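PDB 3M21: probable tautomerase HP_0924 from Helicobacter pylori, which is of unknown function but belongs to the tautomerase family of the MIF clan and assembles from six chains. Local coordinates for residues Q18-Q21 and L22-V26. Residues are numbered along the deposited sequence; the frame is centred on the assembly and turned at random.
Sequences QKQQ and LIEGV
The backbone N-H groups of Leu22 and Ile23 donate to the carbonyl oxygens of Gln18 and Lys19, one turn earlier, in the N-terminal half of helix 16-34, the crossover helix of the beta-alpha-beta unit formed with parallel strands 2-7 and 42-47. Four successive i to i+4 hydrogen bonds tie the two turns together. The straightest, at 166°, runs from Glu24 N to Gln20 O over 3.0 Å, while Gly25 N comes to 2.8 Å from Gln21 O at a more bent angle. Leu22 N reaches Gln18 O at 3.0 Å and adds a weak second bond to Lys19 O, an oxygen thereby shared with Ile23 N.

The tightly packed side belongs to Leu22 and Ile23. With CG anti to its carbonyl carbon (chi1 -70°), Leu22 is swung back along the helix, and CG lies 3.4 Å from Gln18 O. Ile23 sends CG1 back in the same way, to 3.4 Å from Lys19 O. Beyond the turn, Leu22 packs on Leu7 and Ile45 of the two strands and on Met30 of a second subunit, and Ile23 touches Gly54 of a third. Lys19 runs out extended to a salt bridge with Glu47 and a hydrogen bond to Asn52 of that third subunit.

Gln20 and Glu24 form the partly exposed side, less buried than that of Leu22 and Ile23, though His62 and Gly57 of the third subunit pack on them in turn. Their extended chains cross at an angle, the amide and carboxylate planes 37° apart, and no hydrogen bond links the two groups. Glu24, with CG beside its backbone N, runs back along the helix, its CG 3.3 Å from Gln20 O, and the carboxylate closely meets the aliphatic part of the glutamine: Glu24 OE2 lies 3.0 Å from Gln20 CG.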
loop_
_atom_site.group_PDB
_atom_site.type_symbol
_atom_site.label_atom_id
_atom_site.label_comp_id
_atom_site.label_asym_id
_atom_site.label_seq_id
_atom_site.Cartn_x
_atom_site.Cartn_y
_atom_site.Cartn_z
ATOM N N GLN F 18 3.495 -13.048 18.595
ATOM C CA GLN F 18 4.105 -13.281 17.296
ATOM C C GLN F 18 4.136 -12.010 16.463
ATOM O O GLN F 18 5.066 -11.806 15.692
ATOM C CB GLN F 18 3.368 -14.384 16.549
ATOM C CG GLN F 18 3.487 -15.730 17.240
ATOM C CD GLN F 18 2.574 -16.757 16.630
ATOM O OE1 GLN F 18 1.393 -16.496 16.420
ATOM N NE2 GLN F 18 3.112 -17.938 16.349
ATOM N N LYS F 19 3.118 -11.168 16.608
ATOM C CA LYS F 19 3.093 -9.914 15.869
ATOM C C LYS F 19 4.240 -9.061 16.394
ATOM O O LYS F 19 4.912 -8.361 15.635
ATOM C CB LYS F 19 1.778 -9.166 16.078
ATOM C CG LYS F 19 0.544 -9.865 15.530
ATOM C CD LYS F 19 -0.681 -9.055 15.902
ATOM C CE LYS F 19 -1.954 -9.850 15.811
ATOM N NZ LYS F 19 -3.129 -8.981 16.084
ATOM N N GLN F 20 4.458 -9.128 17.701
ATOM C CA GLN F 20 5.530 -8.364 18.320
ATOM C C GLN F 20 6.874 -8.888 17.794
ATOM O O GLN F 20 7.787 -8.109 17.540
ATOM C CB GLN F 20 5.429 -8.479 19.850
ATOM C CG GLN F 20 6.423 -7.641 20.632
ATOM C CD GLN F 20 6.163 -7.693 22.132
ATOM O OE1 GLN F 20 7.059 -7.435 22.938
ATOM N NE2 GLN F 20 4.928 -8.018 22.511
ATOM N N GLN F 21 6.984 -10.203 17.601
ATOM C CA GLN F 21 8.211 -10.798 17.072
ATOM C C GLN F 21 8.472 -10.316 15.638
ATOM O O GLN F 21 9.620 -10.178 15.224
ATOM C CB GLN F 21 8.115 -12.327 17.058
ATOM C CG GLN F 21 8.044 -13.003 18.426
ATOM C CD GLN F 21 7.578 -14.455 18.328
ATOM O OE1 GLN F 21 8.124 -15.244 17.556
ATOM N NE2 GLN F 21 6.567 -14.810 19.115
ATOM N N LEU F 22 7.405 -10.077 14.878
ATOM C CA LEU F 22 7.547 -9.609 13.500
ATOM C C LEU F 22 8.024 -8.162 13.496
ATOM O O LEU F 22 8.895 -7.787 12.707
ATOM C CB LEU F 22 6.213 -9.738 12.747
ATOM C CG LEU F 22 5.760 -11.172 12.427
ATOM C CD1 LEU F 22 4.371 -11.173 11.815
ATOM C CD2 LEU F 22 6.764 -11.816 11.480
ATOM N N ILE F 23 7.452 -7.360 14.389
ATOM C CA ILE F 23 7.820 -5.956 14.511
ATOM C C ILE F 23 9.300 -5.837 14.875
ATOM O O ILE F 23 10.038 -5.072 14.255
ATOM C CB ILE F 23 6.955 -5.250 15.570
ATOM C CG1 ILE F 23 5.523 -5.095 15.035
ATOM C CG2 ILE F 23 7.547 -3.879 15.918
ATOM C CD1 ILE F 23 4.520 -4.568 16.067
ATOM N N GLU F 24 9.740 -6.616 15.859
ATOM C CA GLU F 24 11.139 -6.575 16.273
ATOM C C GLU F 24 12.041 -7.195 15.206
ATOM O O GLU F 24 13.124 -6.680 14.926
ATOM C CB GLU F 24 11.315 -7.315 17.601
ATOM C CG GLU F 24 10.494 -6.731 18.740
ATOM C CD GLU F 24 10.513 -7.614 19.972
ATOM O OE1 GLU F 24 11.610 -7.859 20.507
ATOM O OE2 GLU F 24 9.433 -8.065 20.396
ATOM N N GLY F 25 11.590 -8.295 14.614
ATOM C CA GLY F 25 12.377 -8.957 13.587
ATOM C C GLY F 25 12.680 -8.056 12.401
ATOM O O GLY F 25 13.830 -7.922 11.976
ATOM N N VAL F 26 11.646 -7.428 11.856
ATOM C CA VAL F 26 11.835 -6.539 10.719
ATOM C C VAL F 26 12.678 -5.330 11.108
ATOM O O VAL F 26 13.541 -4.901 10.349
ATOM C CB VAL F 26 10.475 -6.048 10.155
ATOM C CG1 VAL F 26 10.684 -4.836 9.260
ATOM C CG2 VAL F 26 9.814 -7.164 9.372
#